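DUF4276 family protein (PDB 2P62) is of unknown function but probably contains a Toprim-like domain, the fold that serves nucleic-acid chemistry in topoisomerases and primases. Local coordinates at residues I39-F44 with L79-L84; E66-I71 with V98-D103; V94-D99 with F105-S110; R113-R118 with V125-K130. All coordinates share one frame; numbering follows the deposited sequence.

In the fold
The four contacts lie in one probable Toprim-like domain built round a mixed sheet. Interactions 2 and 3 have centres about 6 Å apart and share Val98 and Asp99: both gather where strand 89-97 runs out and leads to helix 104-109. Interaction 1, with its centre about 21 Å from each of theirs, joins helix 39-42 to the end of helix 71-84. Interaction 4, its centre about 14 Å from that of interaction 1, touches it through a salt bridge from Arg115 to Asp80 and lies in the hairpin strands at one side of the sheet. Along the chain, interactions 1 and 2 alternate and touch where Arg70 meets Gly43 and Phe44; interaction 3 begins on the stretch where interaction 2 ends, and interaction 4 comes last.

Interaction 1: I39-F44 with L79-L84; sequences IGKWGF and LDSVKL
Where Lys41 meets Ser81 no flat group takes part; the aromatic rings of 39-44 turn to the core instead. One face of the Phe44 ring has CB of Trp42 over its centre, 3.6 Å above the plane, and the Trp42 indole meets Phe37 edge-to-face while packing on Ile3 and Leu5 of strand 2-7. The contact itself is small and polar. Ser81 OG comes within 2.8 Å of the carbonyl O of Lys41, and it also lies 3.6 Å from Lys41 CB. The hydroxyl is set by a chi1 of -61°, which places OG beside its own backbone N and anti to the carbonyl carbon; there it can also reach Ser77 O, one turn earlier in helix 71-84. The Lys41 chain leads away from Ser81, and its NZ bonds to Leu86 O just past that helix. Gly43, with positive phi, closes helix 39-42, and its N bonds to Ile39 O at 2.7 Å. The short helix is thus held to helix 71-84 through Ser81, and to the loop just after it through the Lys41 ammonium. As the single hydroxyl proton has two carbonyls to choose from, the link through Ser81 probably divides its strength between them.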
# COMPACT_ATOMS: atom_id res chain seq x y z
N ILE A 39 -19.76 -0.97 -17.56
CA ILE A 39 -20.36 -1.72 -16.46
C ILE A 39 -21.50 -2.61 -16.95
O ILE A 39 -21.65 -3.74 -16.49
CB ILE A 39 -20.88 -0.77 -15.36
CG1 ILE A 39 -21.47 -1.59 -14.20
CG2 ILE A 39 -21.91 0.19 -15.94
CD1 ILE A 39 -21.99 -0.76 -13.05
N GLY A 40 -22.28 -2.10 -17.89
CA GLY A 40 -23.39 -2.88 -18.41
C GLY A 40 -22.98 -4.24 -18.93
O GLY A 40 -23.79 -5.16 -18.98
N LYS A 41 -21.71 -4.37 -19.32
CA LYS A 41 -21.22 -5.63 -19.86
C LYS A 41 -20.33 -6.42 -18.91
O LYS A 41 -20.41 -7.65 -18.87
CB LYS A 41 -20.48 -5.38 -21.18
CG LYS A 41 -21.39 -4.81 -22.25
CD LYS A 41 -20.92 -5.17 -23.65
CE LYS A 41 -19.59 -4.53 -24.00
NZ LYS A 41 -19.26 -4.78 -25.42
N TRP A 42 -19.50 -5.72 -18.14
CA TRP A 42 -18.61 -6.38 -17.20
C TRP A 42 -19.15 -6.48 -15.78
O TRP A 42 -18.77 -7.38 -15.03
CB TRP A 42 -17.25 -5.68 -17.16
CG TRP A 42 -16.47 -5.85 -18.42
CD1 TRP A 42 -16.49 -5.04 -19.52
CD2 TRP A 42 -15.53 -6.89 -18.70
NE1 TRP A 42 -15.62 -5.51 -20.47
CE2 TRP A 42 -15.02 -6.65 -19.99
CE3 TRP A 42 -15.07 -8.00 -17.99
CZ2 TRP A 42 -14.06 -7.48 -20.59
CZ3 TRP A 42 -14.12 -8.83 -18.58
CH2 TRP A 42 -13.63 -8.56 -19.87
N GLY A 43 -20.02 -5.55 -15.40
CA GLY A 43 -20.58 -5.58 -14.06
C GLY A 43 -19.63 -5.08 -12.99
O GLY A 43 -19.82 -5.36 -11.80
N PHE A 44 -18.61 -4.34 -13.40
CA PHE A 44 -17.63 -3.79 -12.46
C PHE A 44 -18.23 -2.58 -11.75
O PHE A 44 -19.25 -2.04 -12.18
CB PHE A 44 -16.35 -3.39 -13.21
CG PHE A 44 -15.61 -4.54 -13.83
CD1 PHE A 44 -14.68 -4.32 -14.85
CD2 PHE A 44 -15.83 -5.85 -13.40
CE1 PHE A 44 -14.00 -5.39 -15.44
CE2 PHE A 44 -15.15 -6.92 -13.98
CZ PHE A 44 -14.23 -6.69 -15.00
N LEU A 79 -20.99 -13.40 -18.09
CA LEU A 79 -21.65 -14.57 -18.66
C LEU A 79 -22.82 -14.19 -19.57
O LEU A 79 -22.98 -14.75 -20.65
CB LEU A 79 -22.15 -15.48 -17.54
CG LEU A 79 -21.38 -16.73 -17.15
CD1 LEU A 79 -19.88 -16.54 -17.29
CD2 LEU A 79 -21.75 -17.08 -15.72
N ASP A 80 -23.65 -13.26 -19.12
CA ASP A 80 -24.79 -12.83 -19.93
C ASP A 80 -24.26 -12.13 -21.19
O ASP A 80 -24.75 -12.36 -22.30
CB ASP A 80 -25.72 -11.90 -19.13
CG ASP A 80 -26.59 -12.66 -18.11
OD1 ASP A 80 -27.07 -12.02 -17.15
OD2 ASP A 80 -26.82 -13.89 -18.26
N SER A 81 -23.25 -11.28 -21.03
CA SER A 81 -22.67 -10.58 -22.17
C SER A 81 -22.12 -11.61 -23.17
O SER A 81 -22.25 -11.43 -24.38
CB SER A 81 -21.56 -9.63 -21.72
OG SER A 81 -22.06 -8.63 -20.84
N VAL A 82 -21.52 -12.68 -22.67
CA VAL A 82 -20.99 -13.71 -23.56
C VAL A 82 -22.13 -14.43 -24.28
O VAL A 82 -22.05 -14.71 -25.47
CB VAL A 82 -20.11 -14.74 -22.79
CG1 VAL A 82 -19.67 -15.87 -23.74
CG2 VAL A 82 -18.89 -14.06 -22.21
N LYS A 83 -23.21 -14.73 -23.56
CA LYS A 83 -24.33 -15.41 -24.20
C LYS A 83 -24.88 -14.54 -25.33
O LYS A 83 -25.20 -15.04 -26.41
CB LYS A 83 -25.45 -15.68 -23.18
CG LYS A 83 -26.52 -16.64 -23.71
CD LYS A 83 -27.88 -16.43 -23.06
CE LYS A 83 -27.86 -16.68 -21.56
NZ LYS A 83 -29.18 -16.37 -20.93
N LEU A 84 -24.99 -13.24 -25.07
CA LEU A 84 -25.49 -12.28 -26.05
C LEU A 84 -24.48 -11.99 -27.15
O LEU A 84 -24.84 -11.45 -28.19
CB LEU A 84 -25.88 -10.97 -25.35
CG LEU A 84 -27.09 -11.03 -24.42
CD1 LEU A 84 -27.22 -9.73 -23.63
CD2 LEU A 84 -28.34 -11.27 -25.25

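Interaction 2: E66-I71 with V98-D103; sequences EGKQRI and VDEGND
Lys68 and Glu100 reach toward each other between two loops that follow strands 58-63 and 89-97 in this Toprim-like domain, each loop leading into a helix. In Toprim domains the end of such a strand carries a DxD motif, and Asp97 and Asp99 fit that pattern here; Glu9 lies close to Glu100, consistent with the acidic cluster of the family. The ionic part across the contact is a single long salt bridge, Lys68 NZ to Glu100 OE1 at 3.8 Å. The two side chains cross obliquely, and a bend at chi2 (74°) in Lys68 sends its otherwise extended chain over to the carboxylate. A second long bridge, Arg70 NE to Glu66 OE1 at 3.9 Å, stays within the first loop. Cation-pi contact comes next: the Lys68 ammonium end also lies against the Trp107 indole, where Arg96 is a close positive neighbour, so one lysine serves both a carboxylate and an aromatic ring at the surface. Hydrogen bonds shape the loops rather than join them. Asp103 is the N-cap of helix 104-109, its OD1 accepting from Phe105 N. In the other loop, Gly67 adopts a positive phi, and its carbonyl O takes two donors, Arg70 N at 2.9 Å and Ile71 N at 3.2 Å.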
# COMPACT_ATOMS: atom_id res chain seq x y z
N GLU A 66 -13.11 -6.31 -5.52
CA GLU A 66 -14.41 -6.19 -6.14
C GLU A 66 -15.51 -6.31 -5.08
O GLU A 66 -16.51 -5.60 -5.13
CB GLU A 66 -14.59 -7.28 -7.20
CG GLU A 66 -15.59 -6.90 -8.29
CD GLU A 66 -15.09 -5.75 -9.15
OE1 GLU A 66 -15.90 -5.14 -9.89
OE2 GLU A 66 -13.88 -5.46 -9.10
N GLY A 67 -15.29 -7.19 -4.11
CA GLY A 67 -16.27 -7.39 -3.06
C GLY A 67 -16.77 -8.82 -3.01
O GLY A 67 -17.12 -9.41 -4.03
N LYS A 68 -16.80 -9.39 -1.81
CA LYS A 68 -17.25 -10.76 -1.61
C LYS A 68 -18.69 -10.93 -2.11
O LYS A 68 -19.13 -12.04 -2.41
CB LYS A 68 -17.19 -11.12 -0.12
CG LYS A 68 -17.15 -12.61 0.19
CD LYS A 68 -15.79 -13.20 -0.14
CE LYS A 68 -15.68 -14.64 0.33
NZ LYS A 68 -14.30 -15.17 0.15
N GLN A 69 -19.40 -9.81 -2.23
CA GLN A 69 -20.79 -9.82 -2.67
C GLN A 69 -20.98 -9.36 -4.11
O GLN A 69 -22.09 -9.42 -4.65
CB GLN A 69 -21.61 -8.95 -1.73
CG GLN A 69 -23.10 -9.01 -1.96
CD GLN A 69 -23.87 -8.18 -0.95
OE1 GLN A 69 -23.78 -8.43 0.25
NE2 GLN A 69 -24.62 -7.20 -1.43
N ARG A 70 -19.90 -8.89 -4.73
CA ARG A 70 -19.98 -8.41 -6.11
C ARG A 70 -19.45 -9.42 -7.12
O ARG A 70 -19.76 -9.32 -8.31
CB ARG A 70 -19.20 -7.09 -6.25
CG ARG A 70 -19.82 -6.13 -7.25
CD ARG A 70 -18.84 -5.09 -7.76
NE ARG A 70 -19.46 -4.17 -8.70
CZ ARG A 70 -20.31 -3.20 -8.36
NH1 ARG A 70 -20.63 -3.01 -7.08
NH2 ARG A 70 -20.83 -2.42 -9.29
N ILE A 71 -18.67 -10.40 -6.66
CA ILE A 71 -18.12 -11.44 -7.53
C ILE A 71 -19.22 -12.10 -8.38
O ILE A 71 -19.08 -12.23 -9.59
CB ILE A 71 -17.41 -12.56 -6.71
CG1 ILE A 71 -16.26 -11.97 -5.89
CG2 ILE A 71 -16.91 -13.65 -7.65
CD1 ILE A 71 -15.17 -11.30 -6.69
N VAL A 98 -7.24 -20.66 0.45
CA VAL A 98 -7.93 -21.86 0.87
C VAL A 98 -8.62 -21.61 2.22
O VAL A 98 -9.72 -22.09 2.46
CB VAL A 98 -6.92 -23.03 0.97
CG1 VAL A 98 -7.56 -24.25 1.62
CG2 VAL A 98 -6.40 -23.38 -0.42
N ASP A 99 -7.95 -20.85 3.09
CA ASP A 99 -8.44 -20.49 4.43
C ASP A 99 -9.83 -19.91 4.51
O ASP A 99 -10.61 -20.26 5.39
CB ASP A 99 -7.54 -19.44 5.06
CG ASP A 99 -6.24 -19.99 5.50
OD1 ASP A 99 -5.35 -19.18 5.85
OD2 ASP A 99 -6.11 -21.23 5.51
N GLU A 100 -10.11 -18.98 3.61
CA GLU A 100 -11.39 -18.31 3.60
C GLU A 100 -12.53 -19.21 3.17
O GLU A 100 -12.36 -20.07 2.30
CB GLU A 100 -11.34 -17.08 2.70
CG GLU A 100 -10.10 -16.22 2.88
CD GLU A 100 -10.19 -14.91 2.12
OE1 GLU A 100 -10.61 -14.92 0.95
OE2 GLU A 100 -9.82 -13.86 2.70
N GLY A 101 -13.68 -19.01 3.81
CA GLY A 101 -14.88 -19.77 3.52
C GLY A 101 -14.71 -21.26 3.30
O GLY A 101 -13.87 -21.91 3.93
N ASN A 102 -15.54 -21.82 2.43
CA ASN A 102 -15.47 -23.23 2.13
C ASN A 102 -14.63 -23.46 0.89
O ASN A 102 -13.89 -22.58 0.47
CB ASN A 102 -16.87 -23.80 1.95
CG ASN A 102 -17.62 -23.92 3.27
OD1 ASN A 102 -17.21 -24.67 4.18
ND2 ASN A 102 -18.73 -23.18 3.39
N ASP A 103 -14.74 -24.65 0.30
CA ASP A 103 -13.97 -24.99 -0.88
C ASP A 103 -14.28 -23.99 -2.01
O ASP A 103 -15.43 -23.70 -2.30
CB ASP A 103 -14.28 -26.43 -1.29
CG ASP A 103 -13.41 -26.92 -2.42
OD1 ASP A 103 -13.59 -26.46 -3.56
OD2 ASP A 103 -12.52 -27.77 -2.17

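Interaction 3: V94-D99 with F105-S110; sequences VVRDVD and FEWVLS
Strand 94-97, carrying Val94 and Arg96, passes helix 105-109 with Trp107 and Val108 at 10.0 Å between axes, their directions 133° apart. Val94 and Arg96 both point toward the helix. The Arg96 guanidinium lies flat on one face of the indole, with planes 20° apart. Its CZ sits over the five-membered ring, a cation-pi contact, and Arg96 NH1 comes 3.1 Å from Trp107 CD2. Further back along the side chain, Arg96 CD stands 3.9 Å from the centroid of the six-membered ring of Trp107 as a CH-pi contact, so one arginine spans both rings. The bend at chi3 (76°) lays the guanidinium over the indole. Val94 CG1 reaches CZ3 of Trp107 at 3.5 Å, approaching obliquely, and also meets CG2 of Val108 at 3.9 Å. With an alanine here in place of Trp107, the Arg96 guanidinium would probably lose its stacking surface and be freer to turn, and a gap would be likely to open beside Val94. The helix packing on the strand that leads into it is the first half of a beta-alpha-beta crossover, as expected in the alpha/beta core of a Toprim-like domain.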
# COMPACT_ATOMS: atom_id res chain seq x y z
N VAL A 94 -10.93 -17.61 -10.79
CA VAL A 94 -11.33 -17.03 -9.52
C VAL A 94 -10.37 -17.58 -8.47
O VAL A 94 -10.40 -18.76 -8.15
CB VAL A 94 -12.78 -17.41 -9.18
CG1 VAL A 94 -13.21 -16.74 -7.87
CG2 VAL A 94 -13.71 -16.97 -10.31
N VAL A 95 -9.50 -16.72 -7.95
CA VAL A 95 -8.49 -17.11 -6.98
C VAL A 95 -8.78 -16.60 -5.58
O VAL A 95 -9.03 -15.41 -5.37
CB VAL A 95 -7.11 -16.59 -7.41
CG1 VAL A 95 -6.06 -16.92 -6.34
CG2 VAL A 95 -6.75 -17.21 -8.76
N ARG A 96 -8.74 -17.52 -4.62
CA ARG A 96 -9.01 -17.19 -3.23
C ARG A 96 -8.19 -18.09 -2.32
O ARG A 96 -7.93 -19.24 -2.64
CB ARG A 96 -10.50 -17.38 -2.92
CG ARG A 96 -10.85 -17.00 -1.48
CD ARG A 96 -12.33 -17.14 -1.17
NE ARG A 96 -12.73 -18.54 -0.99
CZ ARG A 96 -13.96 -18.92 -0.64
NH1 ARG A 96 -14.91 -18.02 -0.43
NH2 ARG A 96 -14.24 -20.21 -0.50
N ASP A 97 -7.76 -17.55 -1.18
CA ASP A 97 -7.00 -18.36 -0.24
C ASP A 97 -7.88 -19.54 0.14
O ASP A 97 -9.11 -19.44 0.15
CB ASP A 97 -6.68 -17.60 1.06
CG ASP A 97 -5.76 -16.42 0.86
OD1 ASP A 97 -4.90 -16.46 -0.05
OD2 ASP A 97 -5.87 -15.46 1.66
N VAL A 98 -7.24 -20.66 0.45
CA VAL A 98 -7.93 -21.86 0.87
C VAL A 98 -8.62 -21.61 2.22
O VAL A 98 -9.72 -22.09 2.46
CB VAL A 98 -6.92 -23.03 0.97
CG1 VAL A 98 -7.56 -24.25 1.62
CG2 VAL A 98 -6.40 -23.38 -0.42
N ASP A 99 -7.95 -20.85 3.09
CA ASP A 99 -8.44 -20.49 4.43
C ASP A 99 -9.83 -19.91 4.51
O ASP A 99 -10.61 -20.26 5.39
CB ASP A 99 -7.54 -19.44 5.06
CG ASP A 99 -6.24 -19.99 5.50
OD1 ASP A 99 -5.35 -19.18 5.85
OD2 ASP A 99 -6.11 -21.23 5.51
N PHE A 105 -14.25 -24.28 -5.12
CA PHE A 105 -15.09 -24.83 -6.18
C PHE A 105 -16.57 -24.64 -5.84
O PHE A 105 -17.35 -24.16 -6.67
CB PHE A 105 -14.78 -26.31 -6.42
CG PHE A 105 -15.49 -26.89 -7.61
CD1 PHE A 105 -16.80 -27.35 -7.50
CD2 PHE A 105 -14.86 -26.92 -8.85
CE1 PHE A 105 -17.49 -27.83 -8.63
CE2 PHE A 105 -15.54 -27.40 -9.98
CZ PHE A 105 -16.86 -27.85 -9.86
N GLU A 106 -16.96 -25.01 -4.63
CA GLU A 106 -18.35 -24.84 -4.20
C GLU A 106 -18.70 -23.34 -4.16
O GLU A 106 -19.80 -22.94 -4.57
CB GLU A 106 -18.55 -25.48 -2.82
CG GLU A 106 -18.51 -27.01 -2.81
CD GLU A 106 -18.45 -27.59 -1.40
OE1 GLU A 106 -19.21 -27.10 -0.53
OE2 GLU A 106 -17.65 -28.53 -1.16
N TRP A 107 -17.77 -22.52 -3.69
CA TRP A 107 -18.00 -21.08 -3.60
C TRP A 107 -18.39 -20.51 -4.98
O TRP A 107 -19.41 -19.83 -5.12
CB TRP A 107 -16.73 -20.41 -3.06
CG TRP A 107 -16.83 -18.92 -2.86
CD1 TRP A 107 -17.80 -18.24 -2.17
CD2 TRP A 107 -15.93 -17.93 -3.38
NE1 TRP A 107 -17.55 -16.89 -2.23
CE2 TRP A 107 -16.42 -16.67 -2.97
CE3 TRP A 107 -14.76 -17.98 -4.15
CZ2 TRP A 107 -15.78 -15.47 -3.30
CZ3 TRP A 107 -14.12 -16.79 -4.49
CH2 TRP A 107 -14.64 -15.55 -4.06
N VAL A 108 -17.59 -20.81 -5.99
CA VAL A 108 -17.89 -20.32 -7.33
C VAL A 108 -19.19 -20.93 -7.86
O VAL A 108 -20.05 -20.22 -8.38
CB VAL A 108 -16.73 -20.66 -8.29
CG1 VAL A 108 -17.08 -20.25 -9.72
CG2 VAL A 108 -15.48 -19.95 -7.82
N LEU A 109 -19.33 -22.24 -7.72
CA LEU A 109 -20.52 -22.95 -8.18
C LEU A 109 -21.81 -22.33 -7.65
O LEU A 109 -22.83 -22.27 -8.36
CB LEU A 109 -20.44 -24.42 -7.77
CG LEU A 109 -21.49 -25.31 -8.45
CD1 LEU A 109 -21.20 -25.39 -9.95
CD2 LEU A 109 -21.48 -26.68 -7.83
N SER A 110 -21.78 -21.88 -6.40
CA SER A 110 -22.95 -21.26 -5.76
C SER A 110 -23.34 -19.93 -6.42
O SER A 110 -24.40 -19.39 -6.12
CB SER A 110 -22.68 -21.01 -4.27
OG SER A 110 -21.88 -19.83 -4.08

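Interaction 4: R113-R118 with V125-K130; sequences REREVR and VTEGVK
Arg115 and Glu127 cross at about a right angle, and their charged ends meet in a salt bridge, Arg115 NH1 to Glu127 OE2 at 2.7 Å. The guanidinium and carboxylate planes are turned 55° apart: OE2 lies at the guanidinium edge, yet NH1 reaches it from above the carboxylate plane, 35° out. A bend at chi2 (-78°) brings the arginine chain round toward Glu127. A water also donates to Glu127 OE2 at 2.9 Å and accepts from Glu116 N, so the carboxylate oxygen has two partners. Thr126 stands across Arg115, likewise near a right angle; its OG1 touches Arg115 CB at 3.5 Å and gives its proton to Glu116 O at 2.8 Å. Arg118 and Val125 behave differently, lying side by side and pointing the same way, with Val125 CG1 over one guanidinium face. Their backbones form an antiparallel hydrogen-bonded pair, in which Val125 N bonds to Arg118 O at 2.7 Å while the return bond from Arg118 N is weak. Replacing Arg115 with a methionine would probably strip Glu127 and Asp80 of a shared positive mate. Thr126 to Val129 forms a type I' turn leading into strand 129-136; Arg115 also rests on Leu79 of helix 71-84 and bridges to Asp80 there, while Val129 packs against Val82 of that helix and Val92 of strand 89-97.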
# COMPACT_ATOMS: atom_id res chain seq x y z
N ARG A 113 -26.31 -19.99 -10.51
CA ARG A 113 -27.67 -20.53 -10.44
C ARG A 113 -28.42 -20.28 -11.77
O ARG A 113 -28.18 -19.27 -12.43
CB ARG A 113 -28.40 -19.88 -9.27
CG ARG A 113 -29.03 -20.87 -8.31
CD ARG A 113 -30.50 -21.03 -8.60
NE ARG A 113 -31.21 -19.75 -8.51
CZ ARG A 113 -32.53 -19.62 -8.54
NH1 ARG A 113 -33.31 -20.69 -8.65
NH2 ARG A 113 -33.08 -18.41 -8.46
N GLU A 114 -29.30 -21.19 -12.15
CA GLU A 114 -30.07 -21.06 -13.40
C GLU A 114 -29.15 -21.12 -14.62
O GLU A 114 -29.44 -20.53 -15.67
CB GLU A 114 -30.86 -19.74 -13.43
CG GLU A 114 -31.97 -19.63 -12.39
CD GLU A 114 -33.16 -20.55 -12.68
OE1 GLU A 114 -34.07 -20.61 -11.83
OE2 GLU A 114 -33.19 -21.20 -13.75
N ARG A 115 -28.03 -21.84 -14.48
CA ARG A 115 -27.05 -21.99 -15.55
C ARG A 115 -26.84 -23.46 -15.87
O ARG A 115 -26.82 -24.30 -14.97
CB ARG A 115 -25.67 -21.43 -15.13
CG ARG A 115 -25.59 -19.93 -14.88
CD ARG A 115 -25.51 -19.14 -16.18
NE ARG A 115 -25.38 -17.71 -15.91
CZ ARG A 115 -25.54 -16.75 -16.82
NH1 ARG A 115 -25.83 -17.06 -18.07
NH2 ARG A 115 -25.40 -15.47 -16.47
N GLU A 116 -26.70 -23.77 -17.16
CA GLU A 116 -26.43 -25.14 -17.57
C GLU A 116 -24.93 -25.24 -17.31
O GLU A 116 -24.16 -24.40 -17.77
CB GLU A 116 -26.70 -25.34 -19.07
CG GLU A 116 -28.11 -24.96 -19.54
CD GLU A 116 -29.16 -26.00 -19.16
OE1 GLU A 116 -30.35 -25.75 -19.44
OE2 GLU A 116 -28.79 -27.06 -18.60
N VAL A 117 -24.52 -26.26 -16.57
CA VAL A 117 -23.12 -26.42 -16.24
C VAL A 117 -22.57 -27.79 -16.64
O VAL A 117 -23.33 -28.75 -16.77
CB VAL A 117 -22.88 -26.20 -14.72
CG1 VAL A 117 -23.51 -27.33 -13.92
CG2 VAL A 117 -21.41 -26.12 -14.44
N ARG A 118 -21.26 -27.85 -16.84
CA ARG A 118 -20.56 -29.07 -17.22
C ARG A 118 -19.12 -28.90 -16.75
O ARG A 118 -18.51 -27.86 -16.98
CB ARG A 118 -20.56 -29.26 -18.74
CG ARG A 118 -19.99 -30.60 -19.21
CD ARG A 118 -19.02 -30.41 -20.37
NE ARG A 118 -19.51 -29.40 -21.31
CZ ARG A 118 -18.73 -28.64 -22.06
NH1 ARG A 118 -17.40 -28.77 -22.00
NH2 ARG A 118 -19.26 -27.73 -22.87
N VAL A 125 -17.83 -25.22 -16.91
CA VAL A 125 -18.14 -24.65 -18.21
C VAL A 125 -19.62 -24.31 -18.31
O VAL A 125 -20.48 -25.15 -18.10
CB VAL A 125 -17.76 -25.63 -19.38
CG1 VAL A 125 -17.94 -24.94 -20.72
CG2 VAL A 125 -16.32 -26.11 -19.23
N THR A 126 -19.89 -23.05 -18.63
CA THR A 126 -21.26 -22.59 -18.78
C THR A 126 -21.21 -21.43 -19.76
O THR A 126 -20.28 -20.63 -19.74
CB THR A 126 -21.85 -22.13 -17.42
OG1 THR A 126 -23.21 -21.73 -17.60
CG2 THR A 126 -21.07 -20.97 -16.85
N GLU A 127 -22.21 -21.37 -20.64
CA GLU A 127 -22.27 -20.30 -21.63
C GLU A 127 -21.00 -20.35 -22.48
O GLU A 127 -20.58 -19.33 -23.02
CB GLU A 127 -22.39 -18.95 -20.93
CG GLU A 127 -23.74 -18.24 -21.05
CD GLU A 127 -24.96 -19.13 -20.80
OE1 GLU A 127 -25.43 -19.76 -21.78
OE2 GLU A 127 -25.44 -19.20 -19.65
N GLY A 128 -20.39 -21.52 -22.59
CA GLY A 128 -19.17 -21.66 -23.38
C GLY A 128 -17.94 -21.07 -22.71
O GLY A 128 -16.87 -21.00 -23.32
N VAL A 129 -18.07 -20.64 -21.46
CA VAL A 129 -16.95 -20.04 -20.73
C VAL A 129 -16.37 -20.98 -19.67
O VAL A 129 -17.10 -21.51 -18.83
CB VAL A 129 -17.39 -18.72 -20.03
CG1 VAL A 129 -16.29 -18.19 -19.13
CG2 VAL A 129 -17.77 -17.66 -21.08
N LYS A 130 -15.05 -21.18 -19.72
CA LYS A 130 -14.38 -22.04 -18.74
C LYS A 130 -14.06 -21.27 -17.45
O LYS A 130 -13.24 -20.37 -17.45
CB LYS A 130 -13.08 -22.61 -19.32
CG LYS A 130 -13.27 -23.70 -20.35
CD LYS A 130 -11.94 -24.30 -20.76
CE LYS A 130 -12.14 -25.28 -21.90
NZ LYS A 130 -12.91 -24.63 -23.00
O HOH W 1 -24.35 -23.46 -20.43
O HOH W 2 -26.24 -21.90 -19.08
O HOH W 3 -22.16 -25.56 -20.04